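Local coordinates for formate oxidase (Aspergillus oryzae, PDB 5ZU2), which probably oxidises formate, using FAD as its cofactor, as a flavin-dependent member of the glucose-methanol-choline (GMC) oxidoreductase family, at residues V10-G15 / R260-S265; S53-L58 / N97-V102. The protein carries 1 engineered substitution. All blocks are in the same frame, centred on the assembly; numbering follows the deposited sequence.

Contact 1 (V10-G15 / R260-S265); sequences VIVGGG and REVILS. With FAD (flavin-adenine dinucleotide), chain D.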
loop_
_atom_site.group_PDB
_atom_site.type_symbol
_atom_site.label_atom_id
_atom_site.label_comp_id
_atom_site.label_asym_id
_atom_site.label_seq_id
_atom_site.Cartn_x
_atom_site.Cartn_y
_atom_site.Cartn_z
ATOM N N VAL A 10 -19.624 -9.277 10.942
ATOM C CA VAL A 10 -18.894 -10.149 10.031
ATOM C C VAL A 10 -17.957 -9.282 9.214
ATOM O O VAL A 10 -18.405 -8.354 8.530
ATOM C CB VAL A 10 -19.839 -10.937 9.113
ATOM C CG1 VAL A 10 -19.042 -11.668 8.049
ATOM C CG2 VAL A 10 -20.693 -11.925 9.933
ATOM N N ILE A 11 -16.658 -9.556 9.310
ATOM C CA ILE A 11 -15.655 -8.943 8.441
ATOM C C ILE A 11 -15.308 -9.931 7.332
ATOM O O ILE A 11 -14.952 -11.091 7.595
ATOM C CB ILE A 11 -14.400 -8.516 9.215
ATOM C CG1 ILE A 11 -14.660 -7.239 10.024
ATOM C CG2 ILE A 11 -13.254 -8.305 8.254
ATOM C CD1 ILE A 11 -15.554 -7.390 11.227
ATOM N N VAL A 12 -15.439 -9.481 6.094
ATOM C CA VAL A 12 -15.169 -10.290 4.919
ATOM C C VAL A 12 -13.785 -9.879 4.431
ATOM O O VAL A 12 -13.608 -8.789 3.881
ATOM C CB VAL A 12 -16.247 -10.083 3.852
ATOM C CG1 VAL A 12 -16.069 -11.049 2.688
ATOM C CG2 VAL A 12 -17.643 -10.189 4.496
ATOM N N GLY A 13 -12.785 -10.727 4.682
ATOM C CA GLY A 13 -11.415 -10.417 4.323
ATOM C C GLY A 13 -10.578 -9.951 5.500
ATOM O O GLY A 13 -10.704 -8.803 5.921
ATOM N N GLY A 14 -9.742 -10.826 6.061
ATOM C CA GLY A 14 -8.941 -10.503 7.223
ATOM C C GLY A 14 -7.635 -9.815 6.895
ATOM O O GLY A 14 -6.560 -10.287 7.273
ATOM N N GLY A 15 -7.711 -8.682 6.220
ATOM C CA GLY A 15 -6.534 -7.965 5.775
ATOM C C GLY A 15 -6.161 -6.833 6.705
ATOM O O GLY A 15 -6.465 -6.854 7.909
ATOM N N ARG A 260 -25.704 -7.328 13.332
ATOM C CA ARG A 260 -25.591 -5.876 13.215
ATOM C C ARG A 260 -25.160 -5.416 11.824
ATOM O O ARG A 260 -25.941 -4.771 11.123
ATOM C CB ARG A 260 -24.615 -5.348 14.271
ATOM C CG ARG A 260 -25.049 -5.714 15.697
ATOM C CD ARG A 260 -26.502 -5.320 15.992
ATOM N NE ARG A 260 -26.896 -5.765 17.326
ATOM C CZ ARG A 260 -26.999 -4.971 18.380
ATOM N NH1 ARG A 260 -26.758 -3.661 18.268
ATOM N NH2 ARG A 260 -27.344 -5.495 19.546
ATOM N N GLU A 261 -23.951 -5.774 11.383
ATOM C CA GLU A 261 -23.417 -5.218 10.143
ATOM C C GLU A 261 -22.353 -6.127 9.538
ATOM O O GLU A 261 -21.602 -6.792 10.251
ATOM C CB GLU A 261 -22.806 -3.828 10.365
ATOM C CG GLU A 261 -23.734 -2.784 10.903
ATOM C CD GLU A 261 -23.173 -1.416 10.762
ATOM O OE1 GLU A 261 -22.416 -1.221 9.802
ATOM O OE2 GLU A 261 -23.492 -0.537 11.592
ATOM N N VAL A 262 -22.277 -6.108 8.206
ATOM C CA VAL A 262 -21.196 -6.731 7.451
ATOM C C VAL A 262 -20.209 -5.649 7.019
ATOM O O VAL A 262 -20.603 -4.598 6.495
ATOM C CB VAL A 262 -21.737 -7.501 6.236
ATOM C CG1 VAL A 262 -20.600 -7.951 5.349
ATOM C CG2 VAL A 262 -22.601 -8.717 6.694
ATOM N N ILE A 263 -18.926 -5.898 7.239
ATOM C CA ILE A 263 -17.876 -5.003 6.794
ATOM C C ILE A 263 -17.066 -5.732 5.730
ATOM O O ILE A 263 -16.462 -6.779 6.000
ATOM C CB ILE A 263 -16.985 -4.541 7.958
ATOM C CG1 ILE A 263 -17.794 -3.758 9.004
ATOM C CG2 ILE A 263 -15.816 -3.711 7.426
ATOM C CD1 ILE A 263 -18.338 -4.581 10.127
ATOM N N LEU A 264 -17.039 -5.166 4.529
ATOM C CA LEU A 264 -16.312 -5.740 3.410
ATOM C C LEU A 264 -14.921 -5.108 3.375
ATOM O O LEU A 264 -14.795 -3.884 3.291
ATOM C CB LEU A 264 -17.072 -5.511 2.104
ATOM C CG LEU A 264 -16.382 -5.986 0.826
ATOM C CD1 LEU A 264 -15.940 -7.452 0.969
ATOM C CD2 LEU A 264 -17.265 -5.772 -0.414
ATOM N N SER A 265 -13.888 -5.945 3.466
ATOM C CA SER A 265 -12.495 -5.537 3.634
ATOM C C SER A 265 -11.586 -6.391 2.749
ATOM O O SER A 265 -10.520 -6.844 3.173
ATOM C CB SER A 265 -12.055 -5.644 5.096
ATOM O OG SER A 265 -12.761 -4.752 5.934
HETATM P PA FAD D . -5.429 -6.192 2.105
HETATM O O1A FAD D . -4.832 -6.743 0.889
HETATM O O2A FAD D . -4.439 -5.909 3.226
HETATM O O5B FAD D . -6.586 -7.171 2.705
HETATM C C5B FAD D . -7.509 -7.881 1.849
HETATM C C4B FAD D . -7.777 -9.222 2.492
HETATM O O4B FAD D . -8.956 -9.829 1.910
HETATM C C3B FAD D . -6.650 -10.249 2.360
HETATM O O3B FAD D . -6.417 -10.945 3.580
HETATM C C2B FAD D . -7.187 -11.214 1.303
HETATM O O2B FAD D . -6.652 -12.538 1.401
HETATM C C1B FAD D . -8.679 -11.177 1.616
HETATM N N9A FAD D . -9.514 -11.591 0.495
HETATM C C8A FAD D . -9.504 -11.032 -0.753
HETATM N N7A FAD D . -10.349 -11.580 -1.591
HETATM C C5A FAD D . -10.936 -12.593 -0.855
HETATM C C6A FAD D . -11.916 -13.551 -1.180
HETATM N N6A FAD D . -12.483 -13.644 -2.388
HETATM N N1A FAD D . -12.302 -14.411 -0.206
HETATM C C2A FAD D . -11.729 -14.314 0.995
HETATM N N3A FAD D . -10.791 -13.459 1.414
HETATM C C4A FAD D . -10.430 -12.619 0.434
HETATM N N1 FAD D . 2.170 0.249 2.060
HETATM C C2 FAD D . 2.951 1.092 2.796
HETATM O O2 FAD D . 2.461 2.034 3.437
HETATM N N3 FAD D . 4.338 0.894 2.836
HETATM C C4 FAD D . 5.044 -0.109 2.174
HETATM O O4 FAD D . 6.273 -0.180 2.270
HETATM C C4X FAD D . 4.189 -1.002 1.398
HETATM N N5 FAD D . 4.759 -1.979 0.732
HETATM C C5X FAD D . 3.951 -2.825 -0.002
HETATM C C6 FAD D . 4.549 -3.886 -0.692
HETATM C C7 FAD D . 3.786 -4.780 -1.434
HETATM C C7M FAD D . 4.472 -5.906 -2.173
HETATM C C8 FAD D . 2.389 -4.617 -1.482
HETATM C C8M FAD D . 1.530 -5.565 -2.270
HETATM C C9 FAD D . 1.786 -3.568 -0.784
HETATM C C9A FAD D . 2.554 -2.671 -0.046
HETATM N N10 FAD D . 1.981 -1.608 0.694
HETATM C C10 FAD D . 2.767 -0.748 1.412
HETATM C "C1'" FAD D . 0.544 -1.335 0.637
HETATM C "C2'" FAD D . -0.241 -1.824 1.839
HETATM O "O2'" FAD D . 0.304 -3.051 2.317
HETATM C "C3'" FAD D . -1.683 -2.056 1.389
HETATM O "O3'" FAD D . -2.165 -0.930 0.660
HETATM C "C4'" FAD D . -2.683 -2.384 2.494
HETATM O "O4'" FAD D . -2.171 -3.479 3.260
HETATM C "C5'" FAD D . -4.042 -2.654 1.887
HETATM O "O5'" FAD D . -4.953 -3.045 2.933
HETATM P P FAD D . -6.406 -3.538 2.614
HETATM O O1P FAD D . -6.974 -3.940 3.977
HETATM O O2P FAD D . -7.066 -2.482 1.778
HETATM O O3P FAD D . -6.194 -4.850 1.753
#
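Ile11 and Ile263 lie abreast on neighbouring parallel strands of the Rossmann-type FAD-binding fold, their side chains running the same way on one face of the sheet. In both, CG1 stands beside the backbone N (chi1 -75° and -62°). This turns the two arms back toward the start of the strands and leaves Ile11 CD1 4.1 Å from Ile263 CD1.

The other face belongs to Val10, Val12, Val262 and Leu264. Here Val12 bridges two residues of the partner strand. Its CG2 branch, beside its own N, reaches back to within 3.8 Å of Val262 CG1, while Val12 CB is met at 3.9 Å by Leu264 CD1. Beta-branched residues suit the extended backbone, and the longer leucine can bend one methyl inward. Val244 of strand 240-248 packs on Val10 and Val12, and Leu274 of helix 267-277 on Val12 and Leu264.

Between the faces the backbones are joined by alternating bonds, among them Ile263 N to Val10 O at 2.8 Å and Val12 N to Ile263 O at 2.9 Å, both nearly straight. Ser265 N continues the series to Val12 O, and its OG bonds to Ala541 O, so the small polar side chain is satisfied inside the protein.

Beyond Val12 the chain becomes glycine. Gly13 has a positive phi (102°), a backbone shape that glycine adopts readily, and its CA lies 3.5 Å from FAD O4B. Gly15, at the N-cap of helix 16-25, brings its CA to 3.2 Å from FAD O5B. The chemistry thus changes along the pair: branched hydrocarbon and paired amides hold the strands together, and at their C-terminal ends bare backbone lets the ribose and diphosphate of the cofactor come close.

Contact 2 (S53-L58 / N97-V102); sequences SSAMDL and NYFTWV. With FAD (flavin-adenine dinucleotide), chain D.
Ala55 and Tyr98 bring their CA atoms to 6.6 Å where the 3-10 segment 53-58 meets the loop that leads into the short, weakly bonded strand 100-101, with no direct hydrogen bond between the two segments. The contact backs the flavin site of the GMC oxidoreductase fold. Ala55 CB points toward the loop and touches the edge of the Tyr98 ring, near its plane, 3.5 Å from Tyr98 CE1; it also rests obliquely against Phe99. The single methyl of alanine is enough to reach both rings, which approach it from directions roughly at right angles. Met56 crosses Tyr98 at about a right angle, its CG 3.8 Å from Tyr98 CE1, and its flexible chain then leads away.

One face of the tyrosine ring is given to the cofactor, with Tyr98 CD2 3.5 Å from FAD C6. The Phe99 ring has the carbonyl oxygen of Asn97 over its centre, and that oxygen also accepts a bond from Arg208. Asn97 CG stands between its backbone N and carbonyl carbon (chi1 67°), which carries the amide to the flavin side: ND2 donates to FAD O2' at 3.0 Å and to Gln555 OE1, two acceptors for one amide nitrogen. Thr100 serves the flavin through its backbone, with its N donating to FAD O4 at 3.2 Å and its O receiving a weak bond from FAD N3.

Tyrosine also supplies the polar link across the interface, through one water: it accepts from Tyr98 OH at 2.6 Å and donates to Ala55 O at 2.7 Å.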
loop_
_atom_site.group_PDB
_atom_site.type_symbol
_atom_site.label_atom_id
_atom_site.label_comp_id
_atom_site.label_asym_id
_atom_site.label_seq_id
_atom_site.Cartn_x
_atom_site.Cartn_y
_atom_site.Cartn_z
ATOM N N SER A 53 13.600 -9.208 6.263
ATOM C CA SER A 53 14.414 -9.335 5.056
ATOM C C SER A 53 13.873 -10.370 4.066
ATOM O O SER A 53 14.340 -10.420 2.923
ATOM C CB SER A 53 15.872 -9.647 5.431
ATOM O OG SER A 53 16.001 -10.913 6.046
ATOM N N SER A 54 12.914 -11.200 4.457
ATOM C CA SER A 54 12.325 -12.140 3.517
ATOM C C SER A 54 11.186 -11.543 2.704
ATOM O O SER A 54 10.612 -12.258 1.874
ATOM C CB SER A 54 11.791 -13.373 4.248
ATOM O OG SER A 54 12.831 -14.138 4.790
ATOM N N ALA A 55 10.873 -10.255 2.891
ATOM C CA ALA A 55 9.632 -9.696 2.342
ATOM C C ALA A 55 9.554 -9.860 0.820
ATOM O O ALA A 55 8.532 -10.302 0.286
ATOM C CB ALA A 55 9.498 -8.227 2.748
ATOM N N MET A 56 10.631 -9.527 0.104
ATOM C CA MET A 56 10.600 -9.639 -1.356
ATOM C C MET A 56 10.467 -11.083 -1.824
ATOM O O MET A 56 9.907 -11.337 -2.899
ATOM C CB MET A 56 11.841 -8.989 -1.970
ATOM C CG MET A 56 11.796 -7.472 -1.855
ATOM S SD MET A 56 13.255 -6.607 -2.435
ATOM C CE MET A 56 14.535 -7.533 -1.586
ATOM N N ASP A 57 10.955 -12.048 -1.048
ATOM C CA ASP A 57 10.732 -13.419 -1.486
ATOM C C ASP A 57 9.270 -13.841 -1.393
ATOM O O ASP A 57 8.956 -14.962 -1.785
ATOM C CB ASP A 57 11.585 -14.401 -0.687
ATOM C CG ASP A 57 13.070 -14.121 -0.809
ATOM O OD1 ASP A 57 13.528 -13.797 -1.925
ATOM O OD2 ASP A 57 13.787 -14.263 0.208
ATOM N N LEU A 58 8.379 -13.008 -0.845
ATOM C CA LEU A 58 6.982 -13.406 -0.757
ATOM C C LEU A 58 6.235 -13.189 -2.068
ATOM O O LEU A 58 5.144 -13.759 -2.230
ATOM C CB LEU A 58 6.276 -12.653 0.379
ATOM C CG LEU A 58 6.683 -13.017 1.812
ATOM C CD1 LEU A 58 6.190 -11.966 2.797
ATOM C CD2 LEU A 58 6.171 -14.404 2.218
ATOM N N ASN A 97 4.060 -6.578 2.841
ATOM C CA ASN A 97 4.477 -5.282 2.327
ATOM C C ASN A 97 5.894 -4.936 2.791
ATOM O O ASN A 97 6.528 -5.686 3.539
ATOM C CB ASN A 97 3.441 -4.208 2.695
ATOM C CG ASN A 97 3.353 -3.909 4.184
ATOM O OD1 ASN A 97 4.197 -4.316 4.981
ATOM N ND2 ASN A 97 2.316 -3.145 4.558
ATOM N N TYR A 98 6.401 -3.773 2.359
ATOM C CA TYR A 98 7.781 -3.365 2.643
ATOM C C TYR A 98 7.879 -2.305 3.751
ATOM O O TYR A 98 8.810 -1.487 3.779
ATOM C CB TYR A 98 8.477 -2.938 1.347
ATOM C CG TYR A 98 8.406 -4.069 0.348
ATOM C CD1 TYR A 98 8.641 -5.384 0.753
ATOM C CD2 TYR A 98 8.035 -3.849 -0.976
ATOM C CE1 TYR A 98 8.529 -6.455 -0.143
ATOM C CE2 TYR A 98 7.928 -4.903 -1.881
ATOM C CZ TYR A 98 8.180 -6.207 -1.461
ATOM O OH TYR A 98 8.062 -7.261 -2.350
ATOM N N PHE A 99 6.944 -2.354 4.695
ATOM C CA PHE A 99 7.085 -1.848 6.061
ATOM C C PHE A 99 7.017 -0.345 6.280
ATOM O O PHE A 99 6.693 0.064 7.396
ATOM C CB PHE A 99 8.427 -2.316 6.628
ATOM C CG PHE A 99 8.657 -3.765 6.465
ATOM C CD1 PHE A 99 7.981 -4.669 7.259
ATOM C CD2 PHE A 99 9.529 -4.244 5.494
ATOM C CE1 PHE A 99 8.197 -6.047 7.114
ATOM C CE2 PHE A 99 9.724 -5.598 5.326
ATOM C CZ PHE A 99 9.057 -6.502 6.137
ATOM N N THR A 100 7.152 0.474 5.234
ATOM C CA THR A 100 7.249 1.915 5.437
ATOM C C THR A 100 5.956 2.472 5.996
ATOM O O THR A 100 4.869 2.108 5.547
ATOM C CB THR A 100 7.606 2.635 4.145
ATOM O OG1 THR A 100 8.882 2.171 3.696
ATOM C CG2 THR A 100 7.672 4.132 4.391
ATOM N N TRP A 101 6.080 3.320 7.012
ATOM C CA TRP A 101 4.953 3.862 7.764
ATOM C C TRP A 101 5.018 5.374 7.672
ATOM O O TRP A 101 5.856 5.997 8.336
ATOM C CB TRP A 101 5.003 3.394 9.215
ATOM C CG TRP A 101 3.859 3.874 10.072
ATOM C CD1 TRP A 101 3.805 5.031 10.802
ATOM C CD2 TRP A 101 2.613 3.201 10.298
ATOM N NE1 TRP A 101 2.602 5.119 11.452
ATOM C CE2 TRP A 101 1.852 4.013 11.162
ATOM C CE3 TRP A 101 2.061 2.004 9.835
ATOM C CZ2 TRP A 101 0.581 3.663 11.579
ATOM C CZ3 TRP A 101 0.802 1.657 10.250
ATOM C CH2 TRP A 101 0.070 2.481 11.113
ATOM N N VAL A 102 4.138 5.957 6.860
ATOM C CA VAL A 102 4.176 7.383 6.557
ATOM C C VAL A 102 2.763 7.825 6.171
ATOM O O VAL A 102 2.125 7.188 5.325
ATOM C CB VAL A 102 5.210 7.673 5.452
ATOM C CG1 VAL A 102 5.014 6.713 4.278
ATOM C CG2 VAL A 102 5.119 9.125 4.981
HETATM P PA FAD D . -5.429 -6.192 2.105
HETATM O O1A FAD D . -4.832 -6.743 0.889
HETATM O O2A FAD D . -4.439 -5.909 3.226
HETATM O O5B FAD D . -6.586 -7.171 2.705
HETATM C C5B FAD D . -7.509 -7.881 1.849
HETATM C C4B FAD D . -7.777 -9.222 2.492
HETATM O O4B FAD D . -8.956 -9.829 1.910
HETATM C C3B FAD D . -6.650 -10.249 2.360
HETATM O O3B FAD D . -6.417 -10.945 3.580
HETATM C C2B FAD D . -7.187 -11.214 1.303
HETATM O O2B FAD D . -6.652 -12.538 1.401
HETATM C C1B FAD D . -8.679 -11.177 1.616
HETATM N N9A FAD D . -9.514 -11.591 0.495
HETATM C C8A FAD D . -9.504 -11.032 -0.753
HETATM N N7A FAD D . -10.349 -11.580 -1.591
HETATM C C5A FAD D . -10.936 -12.593 -0.855
HETATM C C6A FAD D . -11.916 -13.551 -1.180
HETATM N N6A FAD D . -12.483 -13.644 -2.388
HETATM N N1A FAD D . -12.302 -14.411 -0.206
HETATM C C2A FAD D . -11.729 -14.314 0.995
HETATM N N3A FAD D . -10.791 -13.459 1.414
HETATM C C4A FAD D . -10.430 -12.619 0.434
HETATM N N1 FAD D . 2.170 0.249 2.060
HETATM C C2 FAD D . 2.951 1.092 2.796
HETATM O O2 FAD D . 2.461 2.034 3.437
HETATM N N3 FAD D . 4.338 0.894 2.836
HETATM C C4 FAD D . 5.044 -0.109 2.174
HETATM O O4 FAD D . 6.273 -0.180 2.270
HETATM C C4X FAD D . 4.189 -1.002 1.398
HETATM N N5 FAD D . 4.759 -1.979 0.732
HETATM C C5X FAD D . 3.951 -2.825 -0.002
HETATM C C6 FAD D . 4.549 -3.886 -0.692
HETATM C C7 FAD D . 3.786 -4.780 -1.434
HETATM C C7M FAD D . 4.472 -5.906 -2.173
HETATM C C8 FAD D . 2.389 -4.617 -1.482
HETATM C C8M FAD D . 1.530 -5.565 -2.270
HETATM C C9 FAD D . 1.786 -3.568 -0.784
HETATM C C9A FAD D . 2.554 -2.671 -0.046
HETATM N N10 FAD D . 1.981 -1.608 0.694
HETATM C C10 FAD D . 2.767 -0.748 1.412
HETATM C "C1'" FAD D . 0.544 -1.335 0.637
HETATM C "C2'" FAD D . -0.241 -1.824 1.839
HETATM O "O2'" FAD D . 0.304 -3.051 2.317
HETATM C "C3'" FAD D . -1.683 -2.056 1.389
HETATM O "O3'" FAD D . -2.165 -0.930 0.660
HETATM C "C4'" FAD D . -2.683 -2.384 2.494
HETATM O "O4'" FAD D . -2.171 -3.479 3.260
HETATM C "C5'" FAD D . -4.042 -2.654 1.887
HETATM O "O5'" FAD D . -4.953 -3.045 2.933
HETATM P P FAD D . -6.406 -3.538 2.614
HETATM O O1P FAD D . -6.974 -3.940 3.977
HETATM O O2P FAD D . -7.066 -2.482 1.778
HETATM O O3P FAD D . -6.194 -4.850 1.753
HETATM O O HOH W 1 6.627 -8.992 -1.142
#

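In the fold
Contact 2 (53-58 with 97-102) is nested along the chain inside the loop closed by contact 1 (10-15 with 260-265), and all four segments belong to the N-terminal GMC oxidoreductase region. Their centres are 25 Å apart and their nearest atoms about 9 Å, so they do not touch; the extended FAD spans the gap. Contact 1 joins the central strand 9-12 to its neighbour 261-264, both inside the five-stranded parallel sheet, next to the adenosine and diphosphate. Contact 2 lies by the isoalloxazine, where strand 100-101 pairs with strand 195-204 of the large mixed sheet. The cofactor thus ties the nucleotide-binding part of the fold to the part around the flavin ring.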